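Local coordinates for protein thermoresistant glucokinase (Janibacter sp. HTCC2649, PDB 4EUN) that probably transfers a phosphate group from ATP to gluconate, yielding 6-phosphogluconate, at residues A[168-173]-A[188-193]; A[114-119]-A[126-131]; A[29-34]-A[96-101]; A[111-114]-A[119-122]; A[61-66]-A[88-93]. All blocks are in the same frame, centred on the assembly; numbering follows the deposited sequence.

Contact 1: residues A[168-173]-A[188-193]; sequences DESGIV and LTWLDI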
# COMPACT_ATOMS: atom_id res chain seq x y z
N ASP A 168 5.75 26.03 10.29
CA ASP A 168 6.17 25.27 11.47
C ASP A 168 6.01 23.76 11.27
O ASP A 168 6.22 22.97 12.20
CB ASP A 168 5.42 25.73 12.72
CG ASP A 168 3.92 25.62 12.57
OD1 ASP A 168 3.43 25.61 11.42
OD2 ASP A 168 3.23 25.55 13.61
N GLU A 169 5.64 23.35 10.06
CA GLU A 169 5.53 21.93 9.75
C GLU A 169 6.79 21.45 9.04
O GLU A 169 7.55 22.24 8.49
CB GLU A 169 4.32 21.67 8.85
CG GLU A 169 3.01 22.16 9.41
CD GLU A 169 1.84 21.75 8.56
OE1 GLU A 169 1.47 22.52 7.63
OE2 GLU A 169 1.29 20.66 8.78
N SER A 170 7.00 20.14 9.05
CA SER A 170 8.14 19.57 8.35
C SER A 170 7.64 18.95 7.06
O SER A 170 6.93 17.94 7.08
CB SER A 170 8.83 18.51 9.20
OG SER A 170 9.82 17.83 8.45
N GLY A 171 7.99 19.55 5.93
CA GLY A 171 7.57 19.00 4.66
C GLY A 171 8.16 19.70 3.47
O GLY A 171 8.69 20.81 3.59
N ILE A 172 8.11 19.03 2.32
CA ILE A 172 8.45 19.66 1.05
C ILE A 172 7.40 19.36 -0.01
O ILE A 172 6.67 18.37 0.08
CB ILE A 172 9.81 19.18 0.52
CG1 ILE A 172 9.83 17.66 0.42
CG2 ILE A 172 10.95 19.73 1.37
CD1 ILE A 172 10.93 17.12 -0.48
N VAL A 173 7.33 20.23 -1.02
CA VAL A 173 6.44 20.04 -2.15
C VAL A 173 7.14 19.29 -3.28
O VAL A 173 8.30 19.56 -3.59
CB VAL A 173 5.91 21.40 -2.67
CG1 VAL A 173 5.17 21.23 -3.99
CG2 VAL A 173 5.00 22.03 -1.65
N LEU A 188 14.28 11.67 -1.13
CA LEU A 188 15.31 10.94 -0.39
C LEU A 188 16.40 11.87 0.11
O LEU A 188 16.90 11.72 1.23
CB LEU A 188 15.91 9.84 -1.28
CG LEU A 188 15.04 8.60 -1.54
CD1 LEU A 188 15.66 7.69 -2.59
CD2 LEU A 188 14.82 7.85 -0.24
N THR A 189 16.78 12.84 -0.72
CA THR A 189 17.80 13.82 -0.34
C THR A 189 17.30 14.64 0.84
O THR A 189 18.02 14.87 1.81
CB THR A 189 18.17 14.75 -1.51
OG1 THR A 189 18.76 13.99 -2.57
CG2 THR A 189 19.16 15.81 -1.06
N TRP A 190 16.05 15.09 0.75
CA TRP A 190 15.48 15.90 1.81
C TRP A 190 15.26 15.12 3.12
O TRP A 190 15.63 15.59 4.19
CB TRP A 190 14.18 16.55 1.35
CG TRP A 190 13.59 17.39 2.42
CD1 TRP A 190 14.05 18.60 2.86
CD2 TRP A 190 12.45 17.07 3.21
NE1 TRP A 190 13.25 19.05 3.88
CE2 TRP A 190 12.26 18.14 4.11
CE3 TRP A 190 11.56 15.99 3.25
CZ2 TRP A 190 11.22 18.16 5.05
CZ3 TRP A 190 10.53 16.01 4.17
CH2 TRP A 190 10.37 17.08 5.06
N LEU A 191 14.66 13.94 3.01
CA LEU A 191 14.34 13.13 4.18
C LEU A 191 15.59 12.73 4.96
O LEU A 191 15.57 12.64 6.19
CB LEU A 191 13.58 11.86 3.77
CG LEU A 191 12.13 12.05 3.33
CD1 LEU A 191 11.60 10.79 2.70
CD2 LEU A 191 11.29 12.43 4.53
N ASP A 192 16.67 12.47 4.22
CA ASP A 192 17.94 12.04 4.79
C ASP A 192 17.76 10.94 5.83
O ASP A 192 18.23 11.05 6.96
CB ASP A 192 18.70 13.23 5.39
CG ASP A 192 20.14 12.89 5.73
OD1 ASP A 192 20.68 11.94 5.12
OD2 ASP A 192 20.72 13.56 6.60
N ILE A 193 17.06 9.89 5.44
CA ILE A 193 16.81 8.76 6.32
C ILE A 193 18.14 8.11 6.64
O ILE A 193 18.91 7.79 5.74
CB ILE A 193 15.89 7.71 5.66
CG1 ILE A 193 14.57 8.34 5.21
CG2 ILE A 193 15.65 6.55 6.61
CD1 ILE A 193 13.68 8.79 6.35
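Trp190 projects its indole from helix 180-191 with CG trans to the backbone N (chi1 -180°), which carries the ring system out to strand 171-175. Facing it, Ile172 has CG1 between its own N and carbonyl carbon (chi1 55°), and the branched side chain settles on the indole with CG1, CG2 and CD1. CG2 does most of the touching: it lies 3.4 Å from the centroid of the five-membered ring, 7° off the ring normal, a CH-pi contact over one face. CG1 reaches Trp190 CE3 at 3.7 Å, and CD1 runs back to Trp190 CB at 3.8 Å, the two side chains running antiparallel alongside one another. A beta-branched residue suits a strand and here offers a broad surface to a flat partner. The strand is the outermost on this side of the chain's parallel five-stranded sheet, ordered 2-3-1-4-5 as in P-loop kinases, and the helix is the one that follows it in sequence. At the far end of the indole, CH2 comes within 3.4 Å of Gly171 CA, where the backbone itself meets the ring obliquely. Ser170 OG also approaches Trp190 CH2 obliquely, at 3.5 Å, but its polar bond is to Asp127 of the adjacent strand. Beyond Ile172, Leu129 of that same strand touches both Ile172 and Trp190.

Contact 2: residues A[114-119]-A[126-131]; sequences TYRDVL and VDFLHL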
# COMPACT_ATOMS: atom_id res chain seq x y z
N THR A 114 -5.16 21.04 10.32
CA THR A 114 -5.67 20.38 11.53
C THR A 114 -5.57 18.85 11.46
O THR A 114 -5.41 18.20 12.49
CB THR A 114 -7.12 20.76 11.83
OG1 THR A 114 -7.93 20.48 10.69
CG2 THR A 114 -7.24 22.23 12.19
N TYR A 115 -5.73 18.28 10.26
CA TYR A 115 -5.59 16.83 10.11
C TYR A 115 -4.15 16.41 10.36
O TYR A 115 -3.90 15.38 11.00
CB TYR A 115 -5.97 16.36 8.69
CG TYR A 115 -7.39 16.63 8.26
CD1 TYR A 115 -8.34 17.19 9.12
CD2 TYR A 115 -7.79 16.33 6.96
CE1 TYR A 115 -9.63 17.44 8.69
CE2 TYR A 115 -9.08 16.59 6.53
CZ TYR A 115 -10.00 17.13 7.40
OH TYR A 115 -11.30 17.38 6.97
N ARG A 116 -3.22 17.19 9.83
CA ARG A 116 -1.80 16.90 10.04
C ARG A 116 -1.44 17.03 11.52
O ARG A 116 -0.60 16.28 12.01
CB ARG A 116 -0.92 17.77 9.14
CG ARG A 116 -1.22 17.55 7.65
CD ARG A 116 -0.23 18.22 6.71
NE ARG A 116 -0.25 19.69 6.76
CZ ARG A 116 -0.93 20.47 5.93
NH1 ARG A 116 -1.72 19.95 5.01
NH2 ARG A 116 -0.85 21.78 6.05
N ASP A 117 -2.08 17.97 12.23
CA ASP A 117 -1.89 18.07 13.68
C ASP A 117 -2.24 16.76 14.39
O ASP A 117 -1.51 16.31 15.29
CB ASP A 117 -2.74 19.21 14.27
CG ASP A 117 -2.26 20.59 13.86
OD1 ASP A 117 -1.09 20.75 13.46
OD2 ASP A 117 -3.07 21.55 13.95
N VAL A 118 -3.35 16.14 13.99
CA VAL A 118 -3.76 14.87 14.58
C VAL A 118 -2.75 13.75 14.29
O VAL A 118 -2.39 12.98 15.18
CB VAL A 118 -5.17 14.44 14.10
CG1 VAL A 118 -5.53 13.07 14.65
CG2 VAL A 118 -6.20 15.48 14.52
N LEU A 119 -2.27 13.67 13.05
CA LEU A 119 -1.23 12.69 12.70
C LEU A 119 -0.01 12.88 13.60
O LEU A 119 0.59 11.90 14.05
CB LEU A 119 -0.83 12.83 11.23
CG LEU A 119 -1.93 12.49 10.22
CD1 LEU A 119 -1.44 12.64 8.78
CD2 LEU A 119 -2.44 11.08 10.43
N VAL A 126 6.61 13.67 12.28
CA VAL A 126 6.05 13.32 10.97
C VAL A 126 6.54 14.29 9.89
O VAL A 126 6.40 15.51 10.01
CB VAL A 126 4.51 13.30 10.96
CG1 VAL A 126 4.00 12.77 9.62
CG2 VAL A 126 3.96 12.43 12.08
N ASP A 127 7.11 13.73 8.82
CA ASP A 127 7.60 14.52 7.71
C ASP A 127 6.67 14.34 6.53
O ASP A 127 6.28 13.22 6.22
CB ASP A 127 9.02 14.08 7.31
CG ASP A 127 10.01 14.23 8.44
OD1 ASP A 127 10.14 15.34 8.99
OD2 ASP A 127 10.67 13.22 8.77
N PHE A 128 6.30 15.43 5.88
CA PHE A 128 5.33 15.36 4.80
C PHE A 128 5.96 15.57 3.44
O PHE A 128 6.78 16.47 3.26
CB PHE A 128 4.22 16.41 5.02
CG PHE A 128 3.33 16.07 6.17
CD1 PHE A 128 3.67 16.41 7.47
CD2 PHE A 128 2.15 15.35 5.95
CE1 PHE A 128 2.86 16.06 8.54
CE2 PHE A 128 1.33 15.00 7.01
CZ PHE A 128 1.68 15.35 8.31
N LEU A 129 5.59 14.73 2.48
CA LEU A 129 5.91 14.96 1.08
C LEU A 129 4.60 15.32 0.41
O LEU A 129 3.69 14.50 0.30
CB LEU A 129 6.53 13.72 0.44
CG LEU A 129 7.77 13.13 1.11
CD1 LEU A 129 8.15 11.83 0.43
CD2 LEU A 129 8.93 14.12 1.08
N HIS A 130 4.49 16.57 -0.02
CA HIS A 130 3.24 17.06 -0.61
C HIS A 130 3.33 16.98 -2.14
O HIS A 130 3.99 17.80 -2.77
CB HIS A 130 2.99 18.49 -0.14
CG HIS A 130 1.81 19.15 -0.78
ND1 HIS A 130 1.61 20.51 -0.69
CD2 HIS A 130 0.78 18.66 -1.50
CE1 HIS A 130 0.50 20.83 -1.35
NE2 HIS A 130 -0.02 19.73 -1.85
N LEU A 131 2.67 15.97 -2.71
CA LEU A 131 2.72 15.73 -4.15
C LEU A 131 1.54 16.45 -4.78
O LEU A 131 0.38 16.18 -4.46
CB LEU A 131 2.63 14.22 -4.41
CG LEU A 131 2.83 13.69 -5.83
CD1 LEU A 131 4.24 13.94 -6.33
CD2 LEU A 131 2.55 12.21 -5.82
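Helix 113-119 packs on strand 127-132 of the central parallel sheet, and Phe128 is the residue both helix side chains meet, Arg116 over one face of its ring and Leu119 at its edge. Arg116 uses its aliphatic part: CD stands 3.8 Å from the ring centroid, 17° off the ring normal, a CH-pi contact displaced toward the rim. CB lies 3.6 Å from Phe128 CZ, and CG is 3.7 Å from Phe128 CE2, so three successive methylenes follow the ring before the chain bends at chi3 (-66°). That bend takes the guanidinium off the phenyl group, with the two planes 71° apart. The buried charge then has its own partners: Glu169 forms a salt bridge with NE, and the carbonyl of Glu163 accepts a bond from NH1. Arginine thus serves twice, as an aliphatic stem on an aromatic face and as a cation that ties the helix to the chain leading into strand 171-175. Leu119 points CD1 at the ring edge, 4.0 Å from Phe128 CE2 and near the ring plane. Just before the strand, Val126 CG2 lies 3.9 Å from the carbonyl O of Leu119, close to where the chain leaves the helix. Val33 of the neighbouring strand touches both Val126 and Phe128, while Leu90 of helix 80-99 packs on Leu119. A helix leading through a short loop into the next parallel strand and covering side chains on one face of that strand is the second half of a beta-alpha-beta crossover, the repeating unit of alpha/beta P-loop folds.

Contact 3: residues A[29-34]-A[96-101]; sequences TRHVVV and ARADAG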
# COMPACT_ATOMS: atom_id res chain seq x y z
N THR A 29 13.14 6.69 15.13
CA THR A 29 12.33 6.19 14.03
C THR A 29 11.89 7.36 13.18
O THR A 29 11.85 8.49 13.65
CB THR A 29 11.13 5.35 14.50
OG1 THR A 29 10.29 6.14 15.34
CG2 THR A 29 11.62 4.14 15.29
N ARG A 30 11.57 7.08 11.92
CA ARG A 30 11.12 8.13 11.01
C ARG A 30 9.74 7.77 10.50
O ARG A 30 9.41 6.59 10.34
CB ARG A 30 12.07 8.25 9.82
CG ARG A 30 13.50 8.62 10.20
CD ARG A 30 13.56 10.01 10.82
NE ARG A 30 13.10 11.03 9.88
CZ ARG A 30 13.87 11.60 8.95
NH1 ARG A 30 15.14 11.26 8.83
NH2 ARG A 30 13.36 12.52 8.14
N HIS A 31 8.94 8.80 10.25
CA HIS A 31 7.57 8.59 9.82
C HIS A 31 7.20 9.62 8.79
O HIS A 31 7.19 10.82 9.07
CB HIS A 31 6.64 8.61 11.04
CG HIS A 31 7.09 7.68 12.11
ND1 HIS A 31 6.79 6.33 12.09
CD2 HIS A 31 7.91 7.86 13.18
CE1 HIS A 31 7.39 5.73 13.11
NE2 HIS A 31 8.06 6.63 13.78
N VAL A 32 6.93 9.13 7.58
CA VAL A 32 6.73 9.99 6.42
C VAL A 32 5.30 9.84 5.95
O VAL A 32 4.76 8.74 5.94
CB VAL A 32 7.70 9.61 5.28
CG1 VAL A 32 7.53 10.54 4.08
CG2 VAL A 32 9.15 9.64 5.78
N VAL A 33 4.68 10.95 5.57
CA VAL A 33 3.36 10.92 4.95
C VAL A 33 3.46 11.56 3.58
O VAL A 33 3.91 12.70 3.46
CB VAL A 33 2.31 11.69 5.80
CG1 VAL A 33 0.98 11.79 5.05
CG2 VAL A 33 2.11 10.97 7.14
N VAL A 34 3.05 10.82 2.55
CA VAL A 34 2.97 11.37 1.20
C VAL A 34 1.53 11.78 1.02
O VAL A 34 0.63 10.95 1.02
CB VAL A 34 3.34 10.33 0.11
CG1 VAL A 34 3.36 11.00 -1.26
CG2 VAL A 34 4.71 9.70 0.43
N ALA A 96 2.51 3.14 17.44
CA ALA A 96 2.78 1.77 17.88
C ALA A 96 3.95 1.17 17.10
O ALA A 96 4.74 0.40 17.65
CB ALA A 96 1.55 0.91 17.75
N ARG A 97 4.05 1.51 15.81
CA ARG A 97 5.20 1.10 15.00
C ARG A 97 6.47 1.71 15.59
O ARG A 97 7.46 1.01 15.81
CB ARG A 97 5.03 1.52 13.53
CG ARG A 97 3.94 0.76 12.75
CD ARG A 97 4.21 -0.71 12.79
NE ARG A 97 3.71 -1.52 11.67
CZ ARG A 97 2.68 -2.35 11.76
NH1 ARG A 97 1.98 -2.43 12.88
NH2 ARG A 97 2.35 -3.11 10.74
N ALA A 98 6.44 3.02 15.84
CA ALA A 98 7.56 3.74 16.47
C ALA A 98 8.04 3.07 17.75
O ALA A 98 9.25 2.92 17.98
CB ALA A 98 7.15 5.19 16.76
N ASP A 99 7.09 2.67 18.59
CA ASP A 99 7.43 2.09 19.88
C ASP A 99 8.19 0.79 19.71
O ASP A 99 8.99 0.41 20.57
CB ASP A 99 6.17 1.84 20.72
CG ASP A 99 5.71 3.09 21.45
OD1 ASP A 99 6.55 3.99 21.67
OD2 ASP A 99 4.52 3.15 21.82
N ALA A 100 7.96 0.10 18.59
CA ALA A 100 8.62 -1.18 18.34
C ALA A 100 9.84 -0.99 17.44
O ALA A 100 10.44 -1.97 16.99
CB ALA A 100 7.65 -2.16 17.71
N GLY A 101 10.19 0.27 17.16
CA GLY A 101 11.40 0.57 16.41
C GLY A 101 11.22 0.56 14.91
O GLY A 101 12.21 0.60 14.16
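The C-terminal end of helix 80-99 is closed by a Schellman motif, and this helix end meets the residues that lead into strand 31-35. Gly101 is the C-prime residue, with phi at 87°, a value that glycine adopts readily; its N bonds to the carbonyl O of Ala98, and Val102 N reaches back to Arg97 O. Thr29 straddles the turn with its two branches. Its methyl, CG2, rests 3.6 Å from Gly101 C, while OG1 lies 3.6 Å from Ala98 CB. OG1 stands between the backbone N and the carbonyl carbon (chi1 60°), a position from which it also reaches the ring two residues on, at the start of the strand. The hydrogen bond between Thr29 OG1 and His31 NE2 is 2.8 Å long, and it holds the NE2 end of the imidazole beside the helix. His31 NE2 and CE1 then meet Ala98 CB obliquely, NE2 at 3.4 Å. A methyl is small enough for the imidazole and the threonine hydroxyl to converge on it together. At its other nitrogen, ND1, His31 is hydrogen-bonded to Thr104 OG1, so both ring nitrogens have partners and the ring rotation is well defined. Arg97 turns its end toward the second subunit, where NH1 bonds to the carbonyl of His64 of that chain. Strand 31-35 continues inward between strands 104-108 and 127-132, with the C-terminal end of helix 80-99 beside its entry.

Contact 4: residues A[111-114]-A[119-122]; sequences LKRT and LREG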
# COMPACT_ATOMS: atom_id res chain seq x y z
N LEU A 111 -5.09 16.61 2.94
CA LEU A 111 -5.19 16.88 4.36
C LEU A 111 -5.20 18.37 4.65
O LEU A 111 -4.44 19.15 4.04
CB LEU A 111 -4.01 16.28 5.09
CG LEU A 111 -3.77 14.79 4.91
CD1 LEU A 111 -2.43 14.43 5.52
CD2 LEU A 111 -4.89 14.01 5.56
N LYS A 112 -6.05 18.76 5.59
CA LYS A 112 -6.02 20.07 6.18
C LYS A 112 -4.89 20.13 7.19
O LYS A 112 -4.44 19.10 7.67
CB LYS A 112 -7.33 20.34 6.91
CG LYS A 112 -8.56 20.36 6.01
CD LYS A 112 -9.77 20.82 6.82
CE LYS A 112 -11.05 20.79 5.99
NZ LYS A 112 -12.21 21.32 6.77
N ARG A 113 -4.45 21.34 7.53
CA ARG A 113 -3.49 21.54 8.61
C ARG A 113 -3.91 20.85 9.91
O ARG A 113 -3.11 20.15 10.53
CB ARG A 113 -3.28 23.03 8.88
CG ARG A 113 -2.63 23.33 10.23
CD ARG A 113 -1.16 23.00 10.17
NE ARG A 113 -0.54 22.90 11.49
CZ ARG A 113 0.45 23.68 11.91
NH1 ARG A 113 0.93 24.64 11.13
NH2 ARG A 113 0.96 23.49 13.12
N THR A 114 -5.16 21.04 10.32
CA THR A 114 -5.67 20.38 11.53
C THR A 114 -5.57 18.85 11.46
O THR A 114 -5.41 18.20 12.49
CB THR A 114 -7.12 20.76 11.83
OG1 THR A 114 -7.93 20.48 10.69
CG2 THR A 114 -7.24 22.23 12.19
N LEU A 119 -2.27 13.67 13.05
CA LEU A 119 -1.23 12.69 12.70
C LEU A 119 -0.01 12.88 13.60
O LEU A 119 0.59 11.90 14.05
CB LEU A 119 -0.83 12.83 11.23
CG LEU A 119 -1.93 12.49 10.22
CD1 LEU A 119 -1.44 12.64 8.78
CD2 LEU A 119 -2.44 11.08 10.43
N ARG A 120 0.35 14.13 13.88
CA ARG A 120 1.53 14.42 14.70
C ARG A 120 1.34 14.11 16.18
O ARG A 120 2.30 14.14 16.95
CB ARG A 120 2.00 15.87 14.49
CG ARG A 120 2.80 16.07 13.20
CD ARG A 120 3.33 17.50 13.06
NE ARG A 120 2.25 18.45 12.86
CZ ARG A 120 1.95 19.02 11.69
NH1 ARG A 120 2.65 18.74 10.60
NH2 ARG A 120 0.93 19.86 11.62
N GLU A 121 0.10 13.81 16.58
CA GLU A 121 -0.15 13.39 17.97
C GLU A 121 0.33 11.97 18.24
O GLU A 121 0.43 11.56 19.39
CB GLU A 121 -1.64 13.51 18.32
CG GLU A 121 -2.20 14.94 18.27
CD GLU A 121 -3.69 14.99 18.56
OE1 GLU A 121 -4.27 13.95 18.93
OE2 GLU A 121 -4.29 16.08 18.41
N GLY A 122 0.62 11.22 17.18
CA GLY A 122 1.04 9.83 17.31
C GLY A 122 2.52 9.64 17.57
O GLY A 122 2.96 9.60 18.72
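Lys112 occupies the N-cap position of helix 113-119, and a type I turn from Leu119 to Gly122, closed by a 3.2 Å bond from Gly122 N to the carbonyl O of Leu119, takes the chain away at the other end. The contact therefore brackets a single short helix of the alpha/beta P-loop fold, joining the residues just before it to those just after it. Leu111 and Leu119 point at each other tip to tip, with CD1 of Leu111 3.8 Å from CD1 of Leu119. Leucine fits both places because its methyls fill the buried layer between this helix, helix 80-99 and Phe128. Farther along, two arginines meet. Arg113 bends at chi2 (75°), which brings its end nearer to Arg120 although its CB starts out away from the turn; Arg120 bends at chi3. The side chains cross at about a right angle, their guanidinium planes 81° apart. Both are donors, yet acids gather around them: Asp117 OD1 forms salt bridges with Arg113 NE and Arg120 NH2 alike, Glu169 pairs with Arg120, and Asp168 with Arg113. The carboxylate of Asp117, shared by both, probably draws the two guanidinium groups together. Arg113 NE lies at the edge of the Arg120 guanidinium, near its plane and 3.4 Å from Arg120 NH2.

Contact 5: residues A[61-66]-A[88-93]; sequences DAFHSP and RSLAEW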
# COMPACT_ATOMS: atom_id res chain seq x y z
N ASP A 61 -5.88 4.79 3.03
CA ASP A 61 -7.31 4.58 2.80
C ASP A 61 -7.77 3.23 3.37
O ASP A 61 -8.95 3.04 3.63
CB ASP A 61 -7.68 4.67 1.31
CG ASP A 61 -7.96 6.09 0.86
OD1 ASP A 61 -8.16 6.97 1.73
OD2 ASP A 61 -8.00 6.32 -0.37
N ALA A 62 -6.85 2.29 3.56
CA ALA A 62 -7.26 0.99 4.07
C ALA A 62 -7.73 1.10 5.52
O ALA A 62 -8.44 0.24 6.01
CB ALA A 62 -6.10 -0.02 3.96
N PHE A 63 -7.33 2.19 6.18
CA PHE A 63 -7.71 2.44 7.57
C PHE A 63 -9.10 3.06 7.68
O PHE A 63 -9.64 3.15 8.78
CB PHE A 63 -6.70 3.38 8.25
CG PHE A 63 -5.35 2.76 8.49
CD1 PHE A 63 -4.45 2.61 7.44
CD2 PHE A 63 -4.98 2.37 9.76
CE1 PHE A 63 -3.19 2.06 7.66
CE2 PHE A 63 -3.72 1.83 10.00
CZ PHE A 63 -2.82 1.67 8.95
N HIS A 64 -9.65 3.53 6.56
CA HIS A 64 -11.01 4.07 6.55
C HIS A 64 -11.99 2.92 6.79
O HIS A 64 -11.70 1.78 6.44
CB HIS A 64 -11.35 4.70 5.19
CG HIS A 64 -11.12 6.18 5.11
ND1 HIS A 64 -11.72 7.07 5.97
CD2 HIS A 64 -10.39 6.92 4.24
CE1 HIS A 64 -11.35 8.30 5.65
NE2 HIS A 64 -10.55 8.24 4.60
N SER A 65 -13.15 3.23 7.36
CA SER A 65 -14.24 2.26 7.42
C SER A 65 -14.74 1.97 6.01
O SER A 65 -14.59 2.80 5.12
CB SER A 65 -15.40 2.81 8.26
OG SER A 65 -16.01 3.94 7.64
N PRO A 66 -15.32 0.79 5.81
CA PRO A 66 -15.86 0.46 4.48
C PRO A 66 -16.91 1.46 4.04
O PRO A 66 -16.98 1.82 2.86
CB PRO A 66 -16.51 -0.92 4.70
CG PRO A 66 -15.90 -1.47 5.91
CD PRO A 66 -15.42 -0.33 6.76
N ARG A 88 -6.97 9.55 13.71
CA ARG A 88 -6.48 9.03 14.99
C ARG A 88 -5.96 7.61 14.85
O ARG A 88 -4.99 7.25 15.51
CB ARG A 88 -7.54 9.11 16.09
CG ARG A 88 -7.71 10.50 16.69
CD ARG A 88 -8.67 10.45 17.87
NE ARG A 88 -10.00 10.03 17.46
CZ ARG A 88 -11.04 10.86 17.32
NH1 ARG A 88 -12.22 10.39 16.94
NH2 ARG A 88 -10.89 12.15 17.58
N SER A 89 -6.59 6.80 14.01
CA SER A 89 -6.11 5.42 13.85
C SER A 89 -4.76 5.41 13.13
O SER A 89 -3.90 4.58 13.44
CB SER A 89 -7.13 4.56 13.12
OG SER A 89 -7.16 4.87 11.74
N LEU A 90 -4.57 6.34 12.20
CA LEU A 90 -3.29 6.47 11.51
C LEU A 90 -2.20 6.92 12.49
O LEU A 90 -1.07 6.40 12.46
CB LEU A 90 -3.39 7.48 10.36
CG LEU A 90 -4.29 7.07 9.20
CD1 LEU A 90 -4.47 8.25 8.26
CD2 LEU A 90 -3.66 5.90 8.46
N ALA A 91 -2.54 7.87 13.36
CA ALA A 91 -1.60 8.35 14.36
C ALA A 91 -1.23 7.22 15.31
O ALA A 91 -0.05 7.04 15.65
CB ALA A 91 -2.18 9.53 15.13
N GLU A 92 -2.23 6.47 15.75
CA GLU A 92 -2.00 5.36 16.67
C GLU A 92 -1.15 4.27 16.02
O GLU A 92 -0.27 3.71 16.68
CB GLU A 92 -3.32 4.79 17.18
CG GLU A 92 -4.06 5.75 18.12
CD GLU A 92 -5.49 5.33 18.39
OE1 GLU A 92 -5.88 4.21 17.98
OE2 GLU A 92 -6.24 6.12 19.01
N TRP A 93 -1.41 3.98 14.76
CA TRP A 93 -0.65 2.94 14.04
C TRP A 93 0.81 3.36 13.94
O TRP A 93 1.70 2.55 14.23
CB TRP A 93 -1.26 2.72 12.65
CG TRP A 93 -0.58 1.67 11.81
CD1 TRP A 93 -0.88 0.33 11.77
CD2 TRP A 93 0.45 1.88 10.84
NE1 TRP A 93 -0.07 -0.30 10.85
CE2 TRP A 93 0.75 0.63 10.26
CE3 TRP A 93 1.16 3.01 10.41
CZ2 TRP A 93 1.74 0.47 9.28
CZ3 TRP A 93 2.13 2.86 9.43
CH2 TRP A 93 2.42 1.59 8.88
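Aromatic contact dominates between Phe63, in the loop after strand 56-59, and helix 80-99. The edge of the Phe63 ring is turned to the face of Trp93 in a T-shaped pair, with 4.9 Å between the phenyl and five-membered ring centroids and the planes at 77°. Phe63 CE2 comes to 3.6 Å of Trp93 CG. A chi1 of -179° points the indole of Trp93 away from its backbone N and over to the phenyl edge, at the dimer interface.

A second, CH-pi, contact uses the Phe63 face: Leu90 CD2 stands 3.7 Å from the ring centroid, 21° off the normal and displaced toward the rim. A leucine one turn back from the tryptophan thus supplies a methyl to the face while the indole takes the edge, and phenylalanine is flat enough to serve both. In this alpha/beta P-loop fold the loop comes from the outermost strand on its side and runs alongside helix 80-99 before helix 66-73 begins.

Polar groups play a lesser part. Ser89 OG touches Phe63 CB at 3.8 Å, but its hydrogen bond is to the carbonyl of Trp86, within its own helix. The indole N-H of Trp93 is given to the carbonyl of Ala62 of the second subunit; the same bond runs the other way from Trp93 of that subunit to Ala62 here.

How the contacts relate
From the N terminus, segment 29-34 opens the loop that contact 3 closes when helix 80-99 ends, some sixty residues later. Contact 5 is nested inside that loop, tying the segment after strand 56-59 to the same helix; both contacts also touch the second subunit. Next come contacts 4 and 2, which share Thr114 and Leu119: one brackets helix 113-119, the other lays it on strand 127-132. Contact 1 follows in series and joins strand 171-175 to the final helix. Contacts 1, 2 and 3 all reach the one parallel sheet, while Leu119 against Leu90 connects contacts 2 and 4 to contact 5. Contacts 1 and 5 lie on opposite sides of the chain's centre, centres about 23 Å apart.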